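Local coordinates for FMN-dependent NADH:quinone oxidoreductase 1 (Bacillus anthracis, PDB 3U7I), which probably uses FMN and NADH to reduce electrophilic quinones and to cleave the azo bond of aromatic azo compounds, at residues C[8-13]-C[114-119]; C[27-32]-C[201-206]; C[62-67]-C[76-81]. All coordinates share one frame; numbering follows the deposited sequence.

Interaction 1: residues C[8-13]-C[114-119]; sequences LIINAH and KDYMDN
L8 sets one of its methyls against the phenol end of Y116: CD2 stops 3.5 Å from OH, the two side chains arriving from opposite directions. Its CG lies anti to the backbone N (chi1 175°), which leans the isobutyl group toward helix 111-120; Q91 of helix 76-94 also packs on L8. Two residues on, I10 is the main partner of the ring and crosses it at about a right angle. The branch methyl CG2 sits over one face, 4.2 Å from the centroid of the Y116 ring and 15° off its normal, a CH-pi contact displaced somewhat toward the rim. The longer arm, CG1 and CD1, runs on toward the hydroxyl end of the phenol, with I10 CD1 3.8 Å from Y116 CE2 and I10 CG1 at the same distance from Y116 OH. Y116 reaches this far because its CG is anti to the backbone N (chi1 -175°), carrying the ring off helix 111-120 and onto the sheet. This is the layering of the flavodoxin-like fold: strand 6-11, flanked in the parallel sheet by 43-48 and 97-103, takes a helix against one face. I47, L49, I88 and F92 also touch Y116, so the ring is embedded in an apolar core. At the strand's end N11 OD1 accepts the backbone N of H13 at 3.0 Å, the donor well above the carbonyl plane and not on a lone pair, an Asx turn that leads the chain out of the sheet, while N11 ND2 bonds to V16 O and N48 OD1.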
loop_
_atom_site.group_PDB
_atom_site.type_symbol
_atom_site.label_atom_id
_atom_site.label_comp_id
_atom_site.label_asym_id
_atom_site.label_seq_id
_atom_site.Cartn_x
_atom_site.Cartn_y
_atom_site.Cartn_z
ATOM N N LEU C 8 -4.879 16.934 -12.763
ATOM C CA LEU C 8 -3.595 16.462 -12.271
ATOM C C LEU C 8 -3.413 14.976 -12.568
ATOM O O LEU C 8 -4.231 14.146 -12.170
ATOM C CB LEU C 8 -3.446 16.745 -10.767
ATOM C CG LEU C 8 -2.209 16.218 -10.024
ATOM C CD1 LEU C 8 -0.914 16.842 -10.550
ATOM C CD2 LEU C 8 -2.349 16.428 -8.513
ATOM N N ILE C 9 -2.343 14.660 -13.287
ATOM C CA ILE C 9 -1.972 13.273 -13.554
ATOM C C ILE C 9 -1.093 12.771 -12.413
ATOM O O ILE C 9 -0.038 13.351 -12.130
ATOM C CB ILE C 9 -1.183 13.114 -14.892
ATOM C CG1 ILE C 9 -1.776 13.995 -16.004
ATOM C CG2 ILE C 9 -1.102 11.629 -15.300
ATOM C CD1 ILE C 9 -3.249 13.764 -16.248
ATOM N N ILE C 10 -1.545 11.707 -11.755
ATOM C CA ILE C 10 -0.751 11.021 -10.741
ATOM C C ILE C 10 -0.294 9.682 -11.318
ATOM O O ILE C 10 -1.053 8.707 -11.349
ATOM C CB ILE C 10 -1.542 10.796 -9.443
ATOM C CG1 ILE C 10 -2.064 12.127 -8.898
ATOM C CG2 ILE C 10 -0.679 10.063 -8.410
ATOM C CD1 ILE C 10 -3.365 11.995 -8.115
ATOM N N ASN C 11 0.940 9.665 -11.810
ATOM C CA ASN C 11 1.498 8.495 -12.471
ATOM C C ASN C 11 2.222 7.574 -11.481
ATOM O O ASN C 11 3.327 7.883 -11.025
ATOM C CB ASN C 11 2.439 8.946 -13.588
ATOM C CG ASN C 11 3.103 7.787 -14.300
ATOM O OD1 ASN C 11 2.828 6.615 -14.016
ATOM N ND2 ASN C 11 3.980 8.111 -15.251
ATOM N N ALA C 12 1.602 6.446 -11.153
ATOM C CA ALA C 12 2.167 5.533 -10.150
ATOM C C ALA C 12 2.949 4.351 -10.760
ATOM O O ALA C 12 3.178 3.334 -10.095
ATOM C CB ALA C 12 1.071 5.028 -9.213
ATOM N N HIS C 13 3.354 4.483 -12.020
ATOM C CA HIS C 13 4.067 3.410 -12.705
ATOM C C HIS C 13 5.579 3.527 -12.508
ATOM O O HIS C 13 6.161 4.546 -12.831
ATOM C CB HIS C 13 3.743 3.412 -14.201
ATOM C CG HIS C 13 3.894 2.068 -14.844
ATOM N ND1 HIS C 13 5.083 1.371 -14.837
ATOM C CD2 HIS C 13 3.001 1.282 -15.491
ATOM C CE1 HIS C 13 4.920 0.217 -15.460
ATOM N NE2 HIS C 13 3.667 0.137 -15.866
ATOM N N LYS C 114 1.164 4.851 -1.946
ATOM C CA LYS C 114 0.947 4.985 -0.504
ATOM C C LYS C 114 1.671 6.220 0.038
ATOM O O LYS C 114 1.077 6.998 0.784
ATOM C CB LYS C 114 1.385 3.728 0.257
ATOM C CG LYS C 114 1.110 3.798 1.765
ATOM C CD LYS C 114 -0.304 4.323 2.051
ATOM C CE LYS C 114 -0.751 4.103 3.513
ATOM N NZ LYS C 114 0.172 4.664 4.537
ATOM N N ASP C 115 2.940 6.410 -0.338
ATOM C CA ASP C 115 3.678 7.608 0.065
ATOM C C ASP C 115 2.943 8.867 -0.390
ATOM O O ASP C 115 2.890 9.864 0.339
ATOM C CB ASP C 115 5.083 7.635 -0.533
ATOM C CG ASP C 115 6.003 6.631 0.102
ATOM O OD1 ASP C 115 5.716 6.189 1.232
ATOM O OD2 ASP C 115 7.027 6.303 -0.526
ATOM N N TYR C 116 2.396 8.826 -1.602
ATOM C CA TYR C 116 1.655 9.977 -2.115
ATOM C C TYR C 116 0.403 10.221 -1.269
ATOM O O TYR C 116 0.091 11.367 -0.933
ATOM C CB TYR C 116 1.294 9.797 -3.597
ATOM C CG TYR C 116 0.624 11.013 -4.207
ATOM C CD1 TYR C 116 1.372 12.114 -4.619
ATOM C CD2 TYR C 116 -0.756 11.061 -4.361
ATOM C CE1 TYR C 116 0.749 13.239 -5.182
ATOM C CE2 TYR C 116 -1.388 12.181 -4.914
ATOM C CZ TYR C 116 -0.637 13.255 -5.324
ATOM O OH TYR C 116 -1.279 14.352 -5.873
HETATM N N MSE C 117 -0.308 9.154 -0.915
HETATM C CA MSE C 117 -1.476 9.303 -0.051
HETATM C C MSE C 117 -1.047 9.947 1.261
HETATM O O MSE C 117 -1.776 10.758 1.823
HETATM C CB MSE C 117 -2.170 7.957 0.225
HETATM C CG MSE C 117 -2.704 7.228 -1.020
HETATM SE SE MSE C 117 -3.957 8.290 -2.052
HETATM C CE MSE C 117 -5.274 8.623 -0.635
ATOM N N ASP C 118 0.146 9.595 1.735
ATOM C CA ASP C 118 0.655 10.128 3.005
ATOM C C ASP C 118 0.982 11.636 2.929
ATOM O O ASP C 118 1.058 12.321 3.960
ATOM C CB ASP C 118 1.872 9.326 3.504
ATOM C CG ASP C 118 1.516 7.906 3.923
ATOM O OD1 ASP C 118 0.320 7.627 4.202
ATOM O OD2 ASP C 118 2.443 7.056 3.967
ATOM N N ASN C 119 1.174 12.137 1.710
ATOM C CA ASN C 119 1.425 13.563 1.459
ATOM C C ASN C 119 0.141 14.396 1.351
ATOM O O ASN C 119 0.126 15.577 1.706
ATOM C CB ASN C 119 2.233 13.741 0.171
ATOM C CG ASN C 119 3.723 13.524 0.373
ATOM O OD1 ASN C 119 4.482 14.485 0.492
ATOM N ND2 ASN C 119 4.150 12.259 0.400
#

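Interaction 2: residues C[27-32]-C[201-206]; sequences FKHFLE and NAYKEV
Y203 lays its ring against the imidazole of H29 in a face-to-face stack, centroids 4.1 Å apart and planes tilted by 23°. The closest pair is H29 CG to Y203 CD1 at 3.5 Å, and Y203 CG stands over the centre of the imidazole. Y203 CB joins in on the same ring, 3.8 Å from its centroid, as a CH-pi contact. On the other helix, H29 has CG anti to its own backbone N (chi1 -168°), which carries the imidazole across to helix 195-214; its NE2 bonds to E207 OE2, a second hold that should limit rotation of the ring. One turn later V206 meets both H29 and F30. Its CG2 meets the imidazole edge in the ring plane, 4.0 Å from H29 CD2, while V206 CB packs on F30 CB at 3.8 Å. The F30 ring turns its edge to the backbone, CD1 lying 3.5 Å from V206 O. The segment axes make 32° with their N-to-C directions alike, 9.0 Å apart at closest approach. Helices 22-37 and 195-214 thus lie side by side on one face of the parallel sheet, F30 resting on L145 of strand 143-149 and V206 on V185 of strand 181-187.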
loop_
_atom_site.group_PDB
_atom_site.type_symbol
_atom_site.label_atom_id
_atom_site.label_comp_id
_atom_site.label_asym_id
_atom_site.label_seq_id
_atom_site.Cartn_x
_atom_site.Cartn_y
_atom_site.Cartn_z
ATOM N N PHE C 27 -3.321 5.345 -20.834
ATOM C CA PHE C 27 -3.276 6.727 -20.360
ATOM C C PHE C 27 -2.972 7.726 -21.482
ATOM O O PHE C 27 -3.597 8.787 -21.573
ATOM C CB PHE C 27 -2.238 6.892 -19.239
ATOM C CG PHE C 27 -1.809 8.318 -19.037
ATOM C CD1 PHE C 27 -2.719 9.268 -18.596
ATOM C CD2 PHE C 27 -0.507 8.715 -19.313
ATOM C CE1 PHE C 27 -2.345 10.588 -18.423
ATOM C CE2 PHE C 27 -0.121 10.038 -19.137
ATOM C CZ PHE C 27 -1.047 10.976 -18.694
ATOM N N LYS C 28 -1.993 7.399 -22.321
ATOM C CA LYS C 28 -1.619 8.290 -23.415
ATOM C C LYS C 28 -2.763 8.431 -24.426
ATOM O O LYS C 28 -2.995 9.508 -24.988
ATOM C CB LYS C 28 -0.334 7.806 -24.086
ATOM C CG LYS C 28 0.907 7.945 -23.208
ATOM C CD LYS C 28 1.946 6.872 -23.559
ATOM C CE LYS C 28 3.300 7.476 -23.896
ATOM N NZ LYS C 28 3.202 8.392 -25.073
ATOM N N HIS C 29 -3.496 7.343 -24.632
ATOM C CA HIS C 29 -4.689 7.382 -25.468
ATOM C C HIS C 29 -5.741 8.288 -24.821
ATOM O O HIS C 29 -6.339 9.128 -25.500
ATOM C CB HIS C 29 -5.246 5.975 -25.678
ATOM C CG HIS C 29 -6.291 5.890 -26.750
ATOM N ND1 HIS C 29 -5.979 5.881 -28.093
ATOM C CD2 HIS C 29 -7.641 5.812 -26.675
ATOM C CE1 HIS C 29 -7.094 5.802 -28.798
ATOM N NE2 HIS C 29 -8.118 5.766 -27.962
ATOM N N PHE C 30 -5.953 8.118 -23.513
ATOM C CA PHE C 30 -6.838 9.004 -22.760
ATOM C C PHE C 30 -6.436 10.475 -22.923
ATOM O O PHE C 30 -7.277 11.325 -23.229
ATOM C CB PHE C 30 -6.885 8.643 -21.264
ATOM C CG PHE C 30 -7.522 9.716 -20.409
ATOM C CD1 PHE C 30 -8.905 9.827 -20.319
ATOM C CD2 PHE C 30 -6.739 10.637 -19.724
ATOM C CE1 PHE C 30 -9.492 10.827 -19.546
ATOM C CE2 PHE C 30 -7.318 11.642 -18.959
ATOM C CZ PHE C 30 -8.697 11.734 -18.867
ATOM N N LEU C 31 -5.152 10.769 -22.719
ATOM C CA LEU C 31 -4.693 12.155 -22.691
ATOM C C LEU C 31 -4.869 12.853 -24.037
ATOM O O LEU C 31 -5.259 14.024 -24.096
ATOM C CB LEU C 31 -3.240 12.240 -22.218
ATOM C CG LEU C 31 -2.732 13.649 -21.888
ATOM C CD1 LEU C 31 -3.508 14.255 -20.724
ATOM C CD2 LEU C 31 -1.238 13.630 -21.587
ATOM N N GLU C 32 -4.586 12.128 -25.114
ATOM C CA GLU C 32 -4.786 12.649 -26.463
ATOM C C GLU C 32 -6.258 12.980 -26.693
ATOM O O GLU C 32 -6.603 14.058 -27.180
ATOM C CB GLU C 32 -4.305 11.628 -27.492
ATOM C CG GLU C 32 -4.412 12.095 -28.936
ATOM C CD GLU C 32 -3.933 11.048 -29.934
ATOM O OE1 GLU C 32 -3.416 9.990 -29.505
ATOM O OE2 GLU C 32 -4.077 11.288 -31.153
ATOM N N ASN C 201 -10.197 -2.482 -25.949
ATOM C CA ASN C 201 -11.303 -2.337 -25.009
ATOM C C ASN C 201 -11.092 -1.166 -24.045
ATOM O O ASN C 201 -12.022 -0.411 -23.761
ATOM C CB ASN C 201 -11.537 -3.637 -24.244
ATOM C CG ASN C 201 -12.268 -4.675 -25.075
ATOM O OD1 ASN C 201 -13.209 -4.349 -25.805
ATOM N ND2 ASN C 201 -11.838 -5.932 -24.974
ATOM N N ALA C 202 -9.857 -1.022 -23.565
ATOM C CA ALA C 202 -9.477 0.054 -22.653
ATOM C C ALA C 202 -9.491 1.402 -23.366
ATOM O O ALA C 202 -9.955 2.397 -22.813
ATOM C CB ALA C 202 -8.117 -0.211 -22.063
ATOM N N TYR C 203 -8.974 1.434 -24.592
ATOM C CA TYR C 203 -9.025 2.648 -25.395
ATOM C C TYR C 203 -10.453 3.183 -25.492
ATOM O O TYR C 203 -10.680 4.385 -25.348
ATOM C CB TYR C 203 -8.479 2.407 -26.803
ATOM C CG TYR C 203 -6.979 2.203 -26.882
ATOM C CD1 TYR C 203 -6.146 2.543 -25.820
ATOM C CD2 TYR C 203 -6.394 1.678 -28.032
ATOM C CE1 TYR C 203 -4.767 2.356 -25.901
ATOM C CE2 TYR C 203 -5.026 1.488 -28.121
ATOM C CZ TYR C 203 -4.219 1.827 -27.058
ATOM O OH TYR C 203 -2.862 1.629 -27.161
ATOM N N LYS C 204 -11.417 2.297 -25.733
ATOM C CA LYS C 204 -12.802 2.730 -25.899
ATOM C C LYS C 204 -13.365 3.334 -24.620
ATOM O O LYS C 204 -14.018 4.382 -24.650
ATOM C CB LYS C 204 -13.701 1.586 -26.359
ATOM C CG LYS C 204 -15.097 2.058 -26.767
ATOM C CD LYS C 204 -16.151 0.987 -26.515
ATOM C CE LYS C 204 -17.562 1.551 -26.640
ATOM N NZ LYS C 204 -18.589 0.621 -26.073
ATOM N N GLU C 205 -13.117 2.669 -23.498
ATOM C CA GLU C 205 -13.558 3.170 -22.198
ATOM C C GLU C 205 -12.961 4.527 -21.827
ATOM O O GLU C 205 -13.646 5.368 -21.229
ATOM C CB GLU C 205 -13.214 2.173 -21.097
ATOM C CG GLU C 205 -13.978 0.884 -21.152
ATOM C CD GLU C 205 -13.870 0.132 -19.845
ATOM O OE1 GLU C 205 -13.517 -1.068 -19.881
ATOM O OE2 GLU C 205 -14.132 0.747 -18.782
ATOM N N VAL C 206 -11.686 4.740 -22.153
ATOM C CA VAL C 206 -11.044 6.003 -21.783
ATOM C C VAL C 206 -11.410 7.139 -22.737
ATOM O O VAL C 206 -11.272 8.316 -22.389
ATOM C CB VAL C 206 -9.507 5.884 -21.641
ATOM C CG1 VAL C 206 -9.153 5.027 -20.422
ATOM C CG2 VAL C 206 -8.887 5.324 -22.913
#

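Interaction 3: residues C[62-67]-C[76-81]; sequences LSAWEK and REEQKV
E78 OE2 is gripped from two directions. The S63 hydroxyl donates to it, OG to OE2 at 2.6 Å, approaching from above the carboxylate plane, 46° out of it. K67 NZ adds a second, weak bond to the same oxygen at 3.1 Å. The ammonium group's stronger hold is on the other oxygen: K67 NZ lies 2.9 Å from E78 OE1 and is met by that oxygen's syn lone pair, in a salt bridge that spans both oxygens. E78 OE1 also accepts from the backbone N of T75, just before helix 76-94. Both oxygens are engaged, which should hold the carboxylate against rotation, and the lysine charge would be expected to favour its ionised form. Both side chains are extended beyond CG and cross at about a right angle; the K67 methylenes run close by, CD lying 3.2 Å from E78 OE1. S63 reaches the acid because its OG is anti to the backbone N (chi1 172°), and K67, one turn further along, lies on the same side of the helix and reaches the same carboxylate. Nearer the backbone of E78, A64 CB touches E78 CB at 3.8 Å, and the small alanine lets the CA atoms of A64 and E78 approach to 5.2 Å. T82 packs on A64 as well. The axes of segments 62-67 and 76-81 pass 9.3 Å apart at 90°. These are two consecutive helices joined by a short connection and packed crosswise, helix 59-68 set against the first turns of helix 76-94 well away from the predicted FMN-binding residues, with the buried carboxylate tying them together.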
loop_
_atom_site.group_PDB
_atom_site.type_symbol
_atom_site.label_atom_id
_atom_site.label_comp_id
_atom_site.label_asym_id
_atom_site.label_seq_id
_atom_site.Cartn_x
_atom_site.Cartn_y
_atom_site.Cartn_z
ATOM N N LEU C 62 8.113 12.353 10.977
ATOM C CA LEU C 62 7.366 12.228 12.229
ATOM C C LEU C 62 7.888 13.227 13.263
ATOM O O LEU C 62 7.117 13.812 14.029
ATOM C CB LEU C 62 7.447 10.796 12.769
ATOM C CG LEU C 62 6.817 9.720 11.883
ATOM C CD1 LEU C 62 7.134 8.311 12.394
ATOM C CD2 LEU C 62 5.330 9.946 11.808
ATOM N N SER C 63 9.203 13.420 13.270
ATOM C CA SER C 63 9.833 14.437 14.104
ATOM C C SER C 63 9.393 15.857 13.700
ATOM O O SER C 63 9.033 16.679 14.548
ATOM C CB SER C 63 11.355 14.301 14.014
ATOM O OG SER C 63 12.009 15.379 14.655
ATOM N N ALA C 64 9.435 16.139 12.402
ATOM C CA ALA C 64 9.024 17.430 11.874
ATOM C C ALA C 64 7.586 17.710 12.281
ATOM O O ALA C 64 7.261 18.794 12.778
ATOM C CB ALA C 64 9.161 17.446 10.366
ATOM N N TRP C 65 6.728 16.718 12.077
ATOM C CA TRP C 65 5.308 16.857 12.361
ATOM C C TRP C 65 5.021 17.093 13.841
ATOM O O TRP C 65 4.156 17.892 14.196
ATOM C CB TRP C 65 4.544 15.642 11.835
ATOM C CG TRP C 65 4.316 15.696 10.349
ATOM C CD1 TRP C 65 4.550 16.761 9.526
ATOM C CD2 TRP C 65 3.805 14.648 9.513
ATOM N NE1 TRP C 65 4.217 16.443 8.230
ATOM C CE2 TRP C 65 3.755 15.152 8.193
ATOM C CE3 TRP C 65 3.388 13.332 9.748
ATOM C CZ2 TRP C 65 3.302 14.385 7.111
ATOM C CZ3 TRP C 65 2.935 12.574 8.669
ATOM C CH2 TRP C 65 2.898 13.104 7.370
ATOM N N GLU C 66 5.755 16.402 14.703
ATOM C CA GLU C 66 5.583 16.565 16.138
ATOM C C GLU C 66 5.986 17.964 16.586
ATOM O O GLU C 66 5.325 18.565 17.435
ATOM C CB GLU C 66 6.410 15.525 16.890
ATOM C CG GLU C 66 6.282 15.615 18.393
ATOM C CD GLU C 66 7.379 14.857 19.095
ATOM O OE1 GLU C 66 8.538 14.925 18.623
ATOM O OE2 GLU C 66 7.087 14.185 20.109
ATOM N N LYS C 67 7.076 18.474 16.015
ATOM C CA LYS C 67 7.552 19.822 16.318
ATOM C C LYS C 67 6.572 20.886 15.819
ATOM O O LYS C 67 6.266 21.847 16.528
ATOM C CB LYS C 67 8.933 20.059 15.701
ATOM C CG LYS C 67 10.037 19.184 16.271
ATOM C CD LYS C 67 11.380 19.595 15.684
ATOM C CE LYS C 67 12.525 18.787 16.261
ATOM N NZ LYS C 67 13.795 19.079 15.541
ATOM N N ARG C 76 17.024 21.819 9.654
ATOM C CA ARG C 76 17.170 22.107 8.230
ATOM C C ARG C 76 16.510 21.034 7.375
ATOM O O ARG C 76 15.735 21.344 6.463
ATOM C CB ARG C 76 18.644 22.224 7.847
ATOM C CG ARG C 76 18.860 22.304 6.346
ATOM C CD ARG C 76 19.791 23.448 5.986
ATOM N NE ARG C 76 19.480 24.031 4.680
ATOM C CZ ARG C 76 20.138 23.756 3.558
ATOM N NH1 ARG C 76 21.155 22.897 3.569
ATOM N NH2 ARG C 76 19.776 24.343 2.423
ATOM N N GLU C 77 16.826 19.773 7.673
ATOM C CA GLU C 77 16.281 18.643 6.922
ATOM C C GLU C 77 14.778 18.434 7.155
ATOM O O GLU C 77 14.055 18.046 6.236
ATOM C CB GLU C 77 17.073 17.355 7.192
ATOM C CG GLU C 77 17.859 17.327 8.491
ATOM C CD GLU C 77 18.447 15.948 8.779
ATOM O OE1 GLU C 77 19.694 15.815 8.792
ATOM O OE2 GLU C 77 17.660 14.997 8.988
ATOM N N GLU C 78 14.311 18.702 8.372
ATOM C CA GLU C 78 12.875 18.695 8.659
ATOM C C GLU C 78 12.147 19.789 7.873
ATOM O O GLU C 78 11.049 19.575 7.358
ATOM C CB GLU C 78 12.626 18.867 10.157
ATOM C CG GLU C 78 13.047 17.666 10.969
ATOM C CD GLU C 78 13.098 17.956 12.448
ATOM O OE1 GLU C 78 12.852 19.120 12.832
ATOM O OE2 GLU C 78 13.390 17.020 13.231
ATOM N N GLN C 79 12.759 20.962 7.788
ATOM C CA GLN C 79 12.209 22.067 7.016
ATOM C C GLN C 79 12.104 21.692 5.531
ATOM O O GLN C 79 11.058 21.874 4.900
ATOM C CB GLN C 79 13.090 23.306 7.201
ATOM C CG GLN C 79 12.689 24.506 6.375
ATOM C CD GLN C 79 13.811 25.522 6.258
ATOM O OE1 GLN C 79 14.694 25.594 7.119
ATOM N NE2 GLN C 79 13.787 26.308 5.183
ATOM N N LYS C 80 13.189 21.143 4.991
ATOM C CA LYS C 80 13.278 20.814 3.572
ATOM C C LYS C 80 12.272 19.739 3.142
ATOM O O LYS C 80 11.637 19.862 2.089
ATOM C CB LYS C 80 14.707 20.393 3.217
ATOM C CG LYS C 80 14.908 19.967 1.774
ATOM C CD LYS C 80 16.189 19.150 1.628
ATOM C CE LYS C 80 16.214 18.349 0.326
ATOM N NZ LYS C 80 17.328 17.351 0.283
ATOM N N VAL C 81 12.120 18.687 3.944
ATOM C CA VAL C 81 11.171 17.630 3.586
ATOM C C VAL C 81 9.712 18.092 3.685
ATOM O O VAL C 81 8.920 17.810 2.783
ATOM C CB VAL C 81 11.406 16.303 4.369
ATOM C CG1 VAL C 81 11.208 16.509 5.867
ATOM C CG2 VAL C 81 10.487 15.193 3.835
#

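How the interactions relate
Interactions 1 and 2 lie about 20 Å apart, centre to centre, and meet through strand 6-11 and helix 22-37, which follow each other in the chain: I9 CG2 packs 3.5 Å from F27 CZ. The predicted FMN-binding residues S21, V22 and S23 belong to this strand-to-helix region; the I10 side chain is about 12 Å from that of S23, and the Y203 side chain about 7 Å from that of V22. Interaction 3 is nested within the loops closed by both others. It touches interaction 1, W65 CH2 lying 4.0 Å from D118 O, but is separated from interaction 2 by about 25 Å between nearest atoms, on the opposite side of the chain's centre.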